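Local coordinates for protein beta-agarase (Persicobacter, PDB 6AII) that probably cleaves the beta-1,4 linkages of agarose to release neoagarobiose, as a calcium-binding beta-agarase of glycoside hydrolase family 16, at residues Lys19-Gln24 against Tyr321-Val326; His113-Val118 against Thr277-Leu282; Ser217-Tyr222 against Tyr231-Lys236; Asp225-Glu230 against Asp261-Asp266. One frame throughout, in Å; residues are numbered along the deposited sequence.

Interaction 1 (Lys19-Gln24 against Tyr321-Val326)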
# COMPACT_ATOMS: atom_id res chain seq x y z
N LYS A 19 -22.94 17.07 0.82
CA LYS A 19 -21.83 16.78 1.71
C LYS A 19 -20.55 17.46 1.21
O LYS A 19 -20.44 17.88 0.04
CB LYS A 19 -21.61 15.27 1.78
CG LYS A 19 -22.82 14.46 2.24
CD LYS A 19 -22.95 14.25 3.67
CE LYS A 19 -24.08 13.31 4.02
NZ LYS A 19 -23.60 11.93 4.23
N GLN A 20 -19.61 17.60 2.14
CA GLN A 20 -18.30 18.14 1.86
C GLN A 20 -17.26 17.27 2.60
O GLN A 20 -17.59 16.56 3.55
CB GLN A 20 -18.24 19.60 2.31
CG GLN A 20 -18.46 19.77 3.79
CD GLN A 20 -18.61 21.22 4.16
OE1 GLN A 20 -18.85 22.07 3.31
NE2 GLN A 20 -18.47 21.49 5.45
N TRP A 21 -16.00 17.34 2.20
CA TRP A 21 -14.99 16.53 2.89
C TRP A 21 -14.39 17.30 4.05
O TRP A 21 -14.06 18.47 3.91
CB TRP A 21 -13.87 16.18 1.90
CG TRP A 21 -14.29 15.25 0.83
CD1 TRP A 21 -14.45 15.52 -0.49
CD2 TRP A 21 -14.56 13.85 0.99
NE1 TRP A 21 -14.75 14.38 -1.17
CE2 TRP A 21 -14.88 13.36 -0.30
CE3 TRP A 21 -14.59 12.97 2.08
CZ2 TRP A 21 -15.20 12.02 -0.51
CZ3 TRP A 21 -14.93 11.66 1.86
CH2 TRP A 21 -15.22 11.20 0.57
N LYS A 22 -14.17 16.61 5.16
CA LYS A 22 -13.51 17.18 6.31
C LYS A 22 -12.22 16.41 6.63
O LYS A 22 -12.23 15.19 6.75
CB LYS A 22 -14.43 17.13 7.54
CG LYS A 22 -13.77 17.61 8.82
CD LYS A 22 -14.55 17.40 10.07
CE LYS A 22 -13.78 17.91 11.26
NZ LYS A 22 -14.60 17.85 12.49
N LEU A 23 -11.12 17.16 6.70
CA LEU A 23 -9.81 16.51 6.97
C LEU A 23 -9.82 15.80 8.31
O LEU A 23 -10.26 16.37 9.34
CB LEU A 23 -8.68 17.54 6.90
CG LEU A 23 -7.28 16.93 6.87
CD1 LEU A 23 -6.88 16.39 5.50
CD2 LEU A 23 -6.26 17.96 7.31
N GLN A 24 -9.35 14.54 8.33
CA GLN A 24 -9.15 13.83 9.59
C GLN A 24 -7.73 14.12 10.06
O GLN A 24 -6.74 13.54 9.58
CB GLN A 24 -9.45 12.33 9.44
CG GLN A 24 -9.33 11.57 10.76
CD GLN A 24 -9.74 10.12 10.69
OE1 GLN A 24 -10.65 9.76 9.92
NE2 GLN A 24 -9.08 9.29 11.48
N TYR A 321 -9.91 12.10 4.65
CA TYR A 321 -11.13 12.93 4.77
C TYR A 321 -12.33 12.03 5.07
O TYR A 321 -12.46 10.93 4.59
CB TYR A 321 -11.44 13.75 3.52
CG TYR A 321 -10.40 14.71 3.04
CD1 TYR A 321 -9.34 14.28 2.23
CD2 TYR A 321 -10.43 16.05 3.35
CE1 TYR A 321 -8.38 15.15 1.78
CE2 TYR A 321 -9.45 16.91 2.91
CZ TYR A 321 -8.45 16.48 2.07
OH TYR A 321 -7.52 17.39 1.63
N THR A 322 -13.30 12.61 5.82
CA THR A 322 -14.58 12.01 6.05
C THR A 322 -15.67 13.03 5.60
O THR A 322 -15.45 14.21 5.59
CB THR A 322 -14.77 11.57 7.51
OG1 THR A 322 -14.84 12.78 8.29
CG2 THR A 322 -13.70 10.59 7.93
N PRO A 323 -16.83 12.54 5.18
CA PRO A 323 -17.92 13.36 4.66
C PRO A 323 -18.66 14.04 5.81
O PRO A 323 -18.86 13.40 6.88
CB PRO A 323 -18.94 12.43 3.99
CG PRO A 323 -18.34 11.06 4.07
CD PRO A 323 -17.17 11.12 4.99
N GLU A 324 -19.01 15.32 5.56
CA GLU A 324 -19.86 16.04 6.52
C GLU A 324 -20.90 16.82 5.74
O GLU A 324 -20.68 17.18 4.62
CB GLU A 324 -18.92 16.89 7.38
CG GLU A 324 -19.17 18.33 7.44
CD GLU A 324 -18.08 19.02 8.24
OE1 GLU A 324 -17.36 19.79 7.60
OE2 GLU A 324 -18.02 18.81 9.48
N VAL A 325 -22.07 17.00 6.36
CA VAL A 325 -23.08 17.79 5.68
C VAL A 325 -22.56 19.22 5.58
O VAL A 325 -21.89 19.76 6.47
CB VAL A 325 -24.44 17.69 6.42
CG1 VAL A 325 -25.47 18.61 5.80
CG2 VAL A 325 -24.93 16.27 6.52
N VAL A 326 -22.93 19.87 4.48
CA VAL A 326 -22.60 21.27 4.32
C VAL A 326 -23.18 22.10 5.47
O VAL A 326 -24.23 21.75 6.04
CB VAL A 326 -23.07 21.83 2.95
CG1 VAL A 326 -22.25 21.16 1.84
CG2 VAL A 326 -24.56 21.60 2.70
O HOH W 1 -21.53 12.13 6.80
O HOH W 2 -12.55 13.96 9.32
O HOH W 3 -16.58 20.21 11.41

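Interaction 2 (His113-Val118 against Thr277-Leu282)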
# COMPACT_ATOMS: atom_id res chain seq x y z
N HIS A 113 -6.86 5.31 13.49
CA HIS A 113 -7.64 4.45 12.68
C HIS A 113 -8.53 5.24 11.72
O HIS A 113 -8.94 6.40 11.98
CB HIS A 113 -8.56 3.52 13.50
CG HIS A 113 -7.84 2.54 14.34
ND1 HIS A 113 -7.22 2.91 15.53
CD2 HIS A 113 -7.70 1.21 14.24
CE1 HIS A 113 -6.66 1.83 16.08
NE2 HIS A 113 -6.96 0.76 15.31
N VAL A 114 -8.93 4.57 10.65
CA VAL A 114 -10.02 5.04 9.82
C VAL A 114 -11.13 3.99 9.76
O VAL A 114 -10.90 2.81 9.99
CB VAL A 114 -9.54 5.42 8.41
CG1 VAL A 114 -8.43 6.45 8.46
CG2 VAL A 114 -9.06 4.22 7.66
N GLN A 115 -12.33 4.46 9.45
CA GLN A 115 -13.49 3.62 9.23
C GLN A 115 -14.41 4.29 8.23
O GLN A 115 -14.51 5.57 8.18
CB GLN A 115 -14.22 3.40 10.58
CG GLN A 115 -15.47 2.58 10.47
CD GLN A 115 -16.04 2.29 11.84
OE1 GLN A 115 -16.19 3.21 12.66
NE2 GLN A 115 -16.37 1.03 12.07
N TYR A 116 -15.14 3.50 7.47
CA TYR A 116 -16.03 4.01 6.47
C TYR A 116 -17.04 4.96 7.15
O TYR A 116 -17.36 4.71 8.31
CB TYR A 116 -16.85 2.91 5.79
CG TYR A 116 -17.93 2.28 6.62
CD1 TYR A 116 -17.62 1.28 7.51
CD2 TYR A 116 -19.21 2.80 6.62
CE1 TYR A 116 -18.59 0.76 8.36
CE2 TYR A 116 -20.18 2.29 7.47
CZ TYR A 116 -19.86 1.27 8.32
OH TYR A 116 -20.80 0.70 9.18
N PRO A 117 -17.56 5.92 6.43
CA PRO A 117 -17.16 6.46 5.13
C PRO A 117 -15.86 7.27 5.26
O PRO A 117 -15.69 8.22 6.10
CB PRO A 117 -18.34 7.30 4.61
CG PRO A 117 -18.98 7.80 5.89
CD PRO A 117 -18.64 6.79 6.98
N VAL A 118 -14.85 6.93 4.46
CA VAL A 118 -13.57 7.64 4.57
C VAL A 118 -12.80 7.56 3.25
O VAL A 118 -12.86 6.55 2.59
CB VAL A 118 -12.73 7.05 5.70
CG1 VAL A 118 -12.42 5.59 5.47
CG2 VAL A 118 -11.47 7.85 5.98
N THR A 277 -16.12 -3.53 7.83
CA THR A 277 -16.57 -2.55 8.82
C THR A 277 -15.52 -2.20 9.84
O THR A 277 -15.72 -1.22 10.57
CB THR A 277 -17.80 -3.04 9.61
OG1 THR A 277 -17.47 -4.18 10.39
CG2 THR A 277 -18.97 -3.38 8.72
N LYS A 278 -14.49 -3.02 10.05
CA LYS A 278 -13.68 -2.86 11.24
C LYS A 278 -12.71 -1.69 11.08
O LYS A 278 -12.08 -1.56 10.00
CB LYS A 278 -12.91 -4.13 11.51
CG LYS A 278 -13.81 -5.29 11.93
CD LYS A 278 -13.10 -6.59 12.15
CE LYS A 278 -14.10 -7.59 12.71
NZ LYS A 278 -13.47 -8.92 12.74
N PRO A 279 -12.51 -0.88 12.09
CA PRO A 279 -11.53 0.25 11.98
C PRO A 279 -10.16 -0.28 11.60
O PRO A 279 -9.75 -1.32 12.09
CB PRO A 279 -11.49 0.89 13.36
CG PRO A 279 -12.93 0.66 13.84
CD PRO A 279 -13.22 -0.76 13.39
N MET A 280 -9.45 0.50 10.76
CA MET A 280 -8.18 0.06 10.26
C MET A 280 -7.08 1.09 10.52
O MET A 280 -7.29 2.32 10.42
CB MET A 280 -8.26 -0.21 8.77
CG MET A 280 -9.26 -1.26 8.42
SD MET A 280 -9.17 -1.67 6.64
CE MET A 280 -10.58 -2.76 6.54
N LYS A 281 -5.86 0.56 10.76
CA LYS A 281 -4.64 1.39 10.80
C LYS A 281 -4.09 1.44 9.36
O LYS A 281 -4.32 0.48 8.62
CB LYS A 281 -3.57 0.84 11.72
CG LYS A 281 -3.95 0.93 13.20
CD LYS A 281 -2.89 0.37 14.11
CE LYS A 281 -3.31 0.53 15.56
NZ LYS A 281 -2.19 0.09 16.43
N LEU A 282 -3.39 2.53 9.05
CA LEU A 282 -2.70 2.66 7.77
C LEU A 282 -1.26 2.18 7.98
O LEU A 282 -0.56 2.54 8.93
CB LEU A 282 -2.77 4.13 7.34
CG LEU A 282 -2.01 4.48 6.06
CD1 LEU A 282 -2.64 3.83 4.86
CD2 LEU A 282 -1.98 6.00 5.90

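Interaction 3 (Ser217-Tyr222 against Tyr231-Lys236)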
# COMPACT_ATOMS: atom_id res chain seq x y z
N SER A 217 3.30 9.72 -7.52
CA SER A 217 1.97 9.24 -7.84
C SER A 217 1.07 9.54 -6.64
O SER A 217 1.53 9.40 -5.50
CB SER A 217 2.00 7.75 -8.07
OG SER A 217 2.92 7.41 -9.07
N THR A 218 -0.19 9.77 -6.86
CA THR A 218 -1.19 9.73 -5.81
C THR A 218 -2.04 8.48 -5.93
O THR A 218 -2.41 8.06 -7.02
CB THR A 218 -2.09 10.98 -5.72
OG1 THR A 218 -2.88 11.12 -6.90
CG2 THR A 218 -1.25 12.20 -5.48
N ILE A 219 -2.24 7.75 -4.85
CA ILE A 219 -3.10 6.58 -4.84
C ILE A 219 -4.00 6.69 -3.62
O ILE A 219 -3.54 6.95 -2.50
CB ILE A 219 -2.29 5.25 -4.83
CG1 ILE A 219 -1.16 5.34 -5.83
CG2 ILE A 219 -3.22 4.11 -5.16
CD1 ILE A 219 0.02 4.51 -5.53
N GLY A 220 -5.28 6.51 -3.87
CA GLY A 220 -6.24 6.61 -2.79
C GLY A 220 -7.43 5.70 -2.93
O GLY A 220 -7.71 5.16 -4.02
N VAL A 221 -8.12 5.52 -1.80
CA VAL A 221 -9.35 4.68 -1.79
C VAL A 221 -10.45 5.45 -1.07
O VAL A 221 -10.16 6.07 -0.06
CB VAL A 221 -9.10 3.32 -1.14
CG1 VAL A 221 -8.82 3.42 0.35
CG2 VAL A 221 -10.26 2.37 -1.33
N TYR A 222 -11.66 5.34 -1.62
CA TYR A 222 -12.86 5.76 -0.91
C TYR A 222 -13.52 4.48 -0.41
O TYR A 222 -14.06 3.70 -1.17
CB TYR A 222 -13.80 6.57 -1.82
CG TYR A 222 -15.08 7.08 -1.19
CD1 TYR A 222 -15.16 7.28 0.19
CD2 TYR A 222 -16.16 7.41 -1.98
CE1 TYR A 222 -16.32 7.78 0.76
CE2 TYR A 222 -17.32 7.95 -1.42
CZ TYR A 222 -17.38 8.11 -0.06
OH TYR A 222 -18.48 8.64 0.60
N TYR A 231 -11.23 3.15 -6.09
CA TYR A 231 -9.77 3.49 -6.13
C TYR A 231 -9.49 4.58 -7.18
O TYR A 231 -10.11 4.63 -8.26
CB TYR A 231 -9.01 2.22 -6.55
CG TYR A 231 -9.09 1.09 -5.58
CD1 TYR A 231 -10.16 0.22 -5.63
CD2 TYR A 231 -8.10 0.85 -4.64
CE1 TYR A 231 -10.28 -0.85 -4.75
CE2 TYR A 231 -8.23 -0.21 -3.72
CZ TYR A 231 -9.30 -1.06 -3.81
OH TYR A 231 -9.39 -2.11 -2.94
N TYR A 232 -8.52 5.46 -6.83
CA TYR A 232 -8.14 6.60 -7.59
C TYR A 232 -6.62 6.63 -7.71
O TYR A 232 -5.90 6.52 -6.72
CB TYR A 232 -8.57 7.89 -6.86
CG TYR A 232 -10.07 7.98 -6.78
CD1 TYR A 232 -10.79 7.30 -5.80
CD2 TYR A 232 -10.76 8.69 -7.72
CE1 TYR A 232 -12.19 7.33 -5.79
CE2 TYR A 232 -12.15 8.71 -7.73
CZ TYR A 232 -12.86 8.02 -6.78
OH TYR A 232 -14.23 8.12 -6.82
N ILE A 233 -6.11 6.79 -8.95
CA ILE A 233 -4.70 6.92 -9.22
C ILE A 233 -4.49 8.28 -9.90
O ILE A 233 -5.11 8.58 -10.95
CB ILE A 233 -4.17 5.74 -10.07
CG1 ILE A 233 -4.27 4.44 -9.26
CG2 ILE A 233 -2.74 6.03 -10.51
CD1 ILE A 233 -3.92 3.20 -10.02
N ASN A 234 -3.60 9.12 -9.34
CA ASN A 234 -3.29 10.39 -9.91
C ASN A 234 -4.53 11.23 -10.14
O ASN A 234 -4.65 11.96 -11.11
CB ASN A 234 -2.40 10.26 -11.13
CG ASN A 234 -1.01 9.78 -10.80
OD1 ASN A 234 -0.54 9.92 -9.67
ND2 ASN A 234 -0.34 9.21 -11.81
N GLY A 235 -5.45 11.14 -9.20
CA GLY A 235 -6.63 11.97 -9.19
C GLY A 235 -7.76 11.46 -10.07
O GLY A 235 -8.75 12.15 -10.22
N LYS A 236 -7.60 10.32 -10.75
CA LYS A 236 -8.55 9.78 -11.67
C LYS A 236 -9.10 8.47 -11.13
O LYS A 236 -8.38 7.58 -10.69
CB LYS A 236 -7.95 9.60 -13.07
CG LYS A 236 -7.59 10.95 -13.68
CD LYS A 236 -6.93 10.90 -15.04
CE LYS A 236 -5.54 10.27 -15.02
NZ LYS A 236 -4.52 11.19 -14.43
O HOH W 4 2.67 8.82 -11.41
O HOH W 5 -5.38 9.61 -6.52

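Interaction 4 (Asp225-Glu230 against Asp261-Asp266)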
# COMPACT_ATOMS: atom_id res chain seq x y z
N ASP A 225 -18.77 2.49 2.14
CA ASP A 225 -19.66 1.71 3.00
C ASP A 225 -19.12 0.29 3.01
O ASP A 225 -18.12 -0.01 2.32
CB ASP A 225 -21.13 1.84 2.56
CG ASP A 225 -21.52 1.24 1.23
OD1 ASP A 225 -21.27 0.04 1.02
OD2 ASP A 225 -22.03 1.99 0.38
N PRO A 226 -19.71 -0.59 3.82
CA PRO A 226 -19.12 -1.89 3.98
C PRO A 226 -19.11 -2.73 2.70
O PRO A 226 -18.39 -3.72 2.70
CB PRO A 226 -19.94 -2.58 5.10
CG PRO A 226 -20.43 -1.37 5.88
CD PRO A 226 -20.80 -0.38 4.81
N ASN A 227 -19.87 -2.37 1.68
CA ASN A 227 -19.87 -3.10 0.43
C ASN A 227 -19.49 -2.18 -0.74
O ASN A 227 -19.97 -2.38 -1.85
CB ASN A 227 -21.24 -3.75 0.19
CG ASN A 227 -21.43 -4.91 1.15
OD1 ASN A 227 -20.85 -5.98 0.96
ND2 ASN A 227 -22.12 -4.65 2.25
N HIS A 228 -18.62 -1.19 -0.53
CA HIS A 228 -18.34 -0.22 -1.61
C HIS A 228 -16.93 0.36 -1.43
O HIS A 228 -16.69 1.15 -0.48
CB HIS A 228 -19.41 0.87 -1.68
CG HIS A 228 -19.30 1.70 -2.93
ND1 HIS A 228 -20.14 1.56 -4.00
CD2 HIS A 228 -18.46 2.70 -3.28
CE1 HIS A 228 -19.85 2.45 -4.95
NE2 HIS A 228 -18.81 3.16 -4.52
N LEU A 229 -16.05 0.09 -2.42
CA LEU A 229 -14.71 0.65 -2.44
C LEU A 229 -14.46 1.27 -3.82
O LEU A 229 -14.88 0.70 -4.84
CB LEU A 229 -13.68 -0.47 -2.28
CG LEU A 229 -13.63 -1.24 -0.97
CD1 LEU A 229 -12.57 -2.33 -1.11
CD2 LEU A 229 -13.32 -0.32 0.18
N GLU A 230 -13.84 2.46 -3.81
CA GLU A 230 -13.46 3.07 -5.07
C GLU A 230 -11.99 3.42 -4.99
O GLU A 230 -11.51 3.97 -3.99
CB GLU A 230 -14.20 4.38 -5.37
CG GLU A 230 -15.71 4.21 -5.38
CD GLU A 230 -16.50 5.50 -5.47
OE1 GLU A 230 -15.88 6.61 -5.42
OE2 GLU A 230 -17.76 5.40 -5.48
N ASP A 261 -22.00 -13.32 -9.54
CA ASP A 261 -23.12 -14.05 -8.93
C ASP A 261 -22.94 -14.10 -7.42
O ASP A 261 -23.71 -14.79 -6.74
CB ASP A 261 -23.18 -15.50 -9.42
CG ASP A 261 -23.69 -15.67 -10.84
OD1 ASP A 261 -24.39 -14.74 -11.35
OD2 ASP A 261 -23.41 -16.74 -11.44
N PHE A 262 -21.96 -13.39 -6.89
CA PHE A 262 -21.62 -13.38 -5.47
C PHE A 262 -21.22 -11.94 -5.10
O PHE A 262 -21.01 -11.10 -6.00
CB PHE A 262 -20.47 -14.34 -5.19
CG PHE A 262 -19.29 -14.16 -6.12
CD1 PHE A 262 -18.32 -13.20 -5.84
CD2 PHE A 262 -19.18 -14.90 -7.30
CE1 PHE A 262 -17.24 -13.01 -6.71
CE2 PHE A 262 -18.11 -14.70 -8.16
CZ PHE A 262 -17.15 -13.75 -7.87
N ASN A 263 -21.20 -11.67 -3.82
CA ASN A 263 -20.73 -10.38 -3.31
C ASN A 263 -19.21 -10.31 -3.55
O ASN A 263 -18.49 -11.21 -3.10
CB ASN A 263 -21.10 -10.22 -1.85
CG ASN A 263 -20.68 -8.88 -1.27
OD1 ASN A 263 -19.49 -8.67 -1.05
ND2 ASN A 263 -21.65 -8.00 -1.01
N VAL A 264 -18.72 -9.27 -4.22
CA VAL A 264 -17.27 -9.28 -4.57
C VAL A 264 -16.40 -8.73 -3.45
O VAL A 264 -15.18 -8.96 -3.54
CB VAL A 264 -17.01 -8.51 -5.88
CG1 VAL A 264 -17.74 -9.13 -7.03
CG2 VAL A 264 -17.29 -7.02 -5.74
N LEU A 265 -16.98 -8.13 -2.39
CA LEU A 265 -16.20 -7.74 -1.21
C LEU A 265 -16.00 -8.89 -0.23
O LEU A 265 -14.96 -8.98 0.37
CB LEU A 265 -16.80 -6.55 -0.51
CG LEU A 265 -16.71 -5.38 -1.48
CD1 LEU A 265 -18.03 -5.08 -2.16
CD2 LEU A 265 -15.99 -4.20 -0.94
N ASP A 266 -17.00 -9.77 -0.16
CA ASP A 266 -16.97 -10.89 0.83
C ASP A 266 -17.64 -12.12 0.23
O ASP A 266 -18.79 -12.45 0.53
CB ASP A 266 -17.61 -10.45 2.14
CG ASP A 266 -17.59 -11.54 3.22
OD1 ASP A 266 -16.74 -12.46 3.11
OD2 ASP A 266 -18.40 -11.42 4.17

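Interaction 1 (Lys19-Gln24 against Tyr321-Val326)
Gln20 and Lys22 pair with Glu324 and Thr322 through four backbone hydrogen bonds, an antiparallel ladder that joins the first strand of the chain to the last. The shortest runs from Gln20 N to Glu324 O, 2.7 Å. Polar side chains on the face of Gln20 and Glu324 add to it. The Gln20 amide gives NE2 to OE1 of Glu324 at 3.0 Å, and OE1 is met on its anti side but 34° out of the carboxylate plane. The other oxygen, Glu324 OE2, receives a water at 2.8 Å that reaches Lys22 NZ weakly, and a second water spans Lys22 O and Thr322 OG1. The face of Trp21, Leu23, Tyr321 and Pro323 is mainly apolar. Leu23 swings CG anti to the backbone N (chi1 -168°), which lays CD1 over the Tyr321 ring, 4.0 Å from its centroid, a CH-pi contact. CE3 of Trp21 packs at 3.6 Å on Tyr321 CB, and its CZ3 lies against Pro323 CD. Trp21 NE1 is bonded to Ala13 O, and its ring meets Tyr222 edge-to-face. Strand 19-23 pairs with strand 312-325, which pairs in turn with strand 118-125, where Phe119 bonds to the Tyr321 backbone.

Interaction 2 (His113-Val118 against Thr277-Leu282)
Val114 and Met280 form a single antiparallel bridge of the hydrogen-bonded kind, Val114 N giving to Met280 O and Met280 N to Val114 O, each at 2.8 Å, while the touching parts of the two segments run 149° apart. On one side of this bridge the imidazole of His113 lies against Lys281, whose CG sits over one ring face, 3.9 Å from the centroid and displaced toward the rim. The lysine chain runs on extended, and its CE comes to 3.6 Å from His113 CE1. Pro279 CB approaches CD2 of the same ring, and NE2 is bonded to Asp140. Such a short bridge continues the pairing of strands 97-110 and 280-287 into the connection that leaves one sheet of the GH16 beta-sandwich for strand 118-125 of the other. With His113 replaced by an alanine, the aliphatic part of Lys281 would probably lose its aromatic cover and Asp140 this hydrogen-bond partner. Beyond the bridge, Gln115 stretches out with CG anti to the backbone N (chi1 178°) and delivers NE2 to Thr277 O at 2.8 Å, almost straight onto the carbonyl and within the plane of its own amide. Pro279 runs alongside this chain, its CD 3.9 Å from Gln115 NE2. The Tyr116 ring presents its edge to Thr277, CE1 being 3.9 Å from Thr277 CA.

Interaction 3 (Ser217-Tyr222 against Tyr231-Lys236)
Val221 and Tyr231 meet at the apolar centre, where CG2 of the valine lies over one face of the tyrosine ring, 4.2 Å from its centroid and 16° off the ring normal. With CG1 between the backbone N and the carbonyl carbon (chi1 67°), CG2 lies anti to the N, on the side of the ring. Farther along the same face, Ile219 CG2 touches Ile233 CG1 at 4.2 Å; Ile219 and Val221 also pack on Ile148 of strand 144-151, in the other sheet. The Tyr231 hydroxyl reaches across to Ser176 O. On the reverse face, Gly220 has no side chain, and the Tyr232 ring has Gly220 O near its edge, while its hydroxyl bonds to Glu230. The backbones pair through Gly220 N to Tyr232 O and Tyr232 N to Gly220 O, both 2.9 Å, in the hairpin of strands 217-225 and 228-233, part of one sheet of the GH16 beta-sandwich (jelly roll). Strand 228-233 then passes into the next strand through a type I' turn from Ile233 to Lys236, with Asn234 at positive phi. At this polar end Asn234 grips Thr218 twice: its N gives to Thr218 O at 2.8 Å, and its side-chain OD1 receives Thr218 N at 2.8 Å, nearly in line with its carbonyl. A leucine in place of Asn234 would probably leave the Thr218 amide without its acceptor and break the water link to Ser217. That water is bound by Asn234 ND2 and Ser217 OG; another joins Thr218 OG1 to Gly235 N.

Interaction 4 (Asp225-Glu230 against Asp261-Asp266)
Asn227 and Leu265 meet in a small, partly buried contact between a tight turn and a loop: the residues linking strand 217-225 to strand 228-233 rest on the long connection that follows strand 255-259 and precedes strand 280-287. One side-chain hydrogen bond and one leucine carry it. Asn263 ND2 gives to Asn227 OD1 at 2.9 Å, but it comes from well above the carbonyl plane of the acceptor, 53° out of it; the side chains cross at about a right angle, with amide planes 75° apart. The oxygen of the same Asn263 amide, OD1, turns to its own loop: it takes the N of Asp266 at 2.9 Å and, weakly, that of Leu265, which fixes the amide's rotation and directs ND2 to Asn227.

Leu265 lies beside this bond, its two methyls divided between partners. CD1 sits 3.3 Å from Asn227 O, close against the backbone carbonyl, while CD2 lies 3.8 Å from Leu229 CG, the two leucine side chains meeting at a slant. Leu229 also packs on Trp223 and His177, and Leu265 O is bonded to the His177 side chain, which ties the loop to strand 173-181 of the other sheet.

At the start of strand 228-233, His228 NE2 gives to Glu230 OE2 in the ring plane. The turn before it is held by His228 N to Asp225 O, 3.1 Å, and by Asp225 OD1 accepting the N of Asn227 at 2.9 Å. The latter is an Asx turn, and Asn263 OD1 makes an Asx motif, each a side-chain oxygen that accepts backbone N-H groups a few residues on.

From the N terminus, strand 19-23 is the first to be paired, and interaction 1 closes the widest loop by bringing it to the last strand, 312-325; the other three contacts lie between its two ends. Interaction 2 joins the connection after strand 97-110 to strand 280-287, and interactions 3 and 4 fall within its span. Interaction 3 closes the hairpin of strands 217-225 and 228-233, and interaction 4 the loop from that turn to the 261-266 connection; the two cross, their segments alternating along the chain. Neighbours touch directly: Gln24 reaches His113, Trp21 meets Tyr222, and Tyr116 packs on Pro226. Interactions 1, 3 and 4 reach one sheet, while interaction 2 belongs to strand 280-287 of the other.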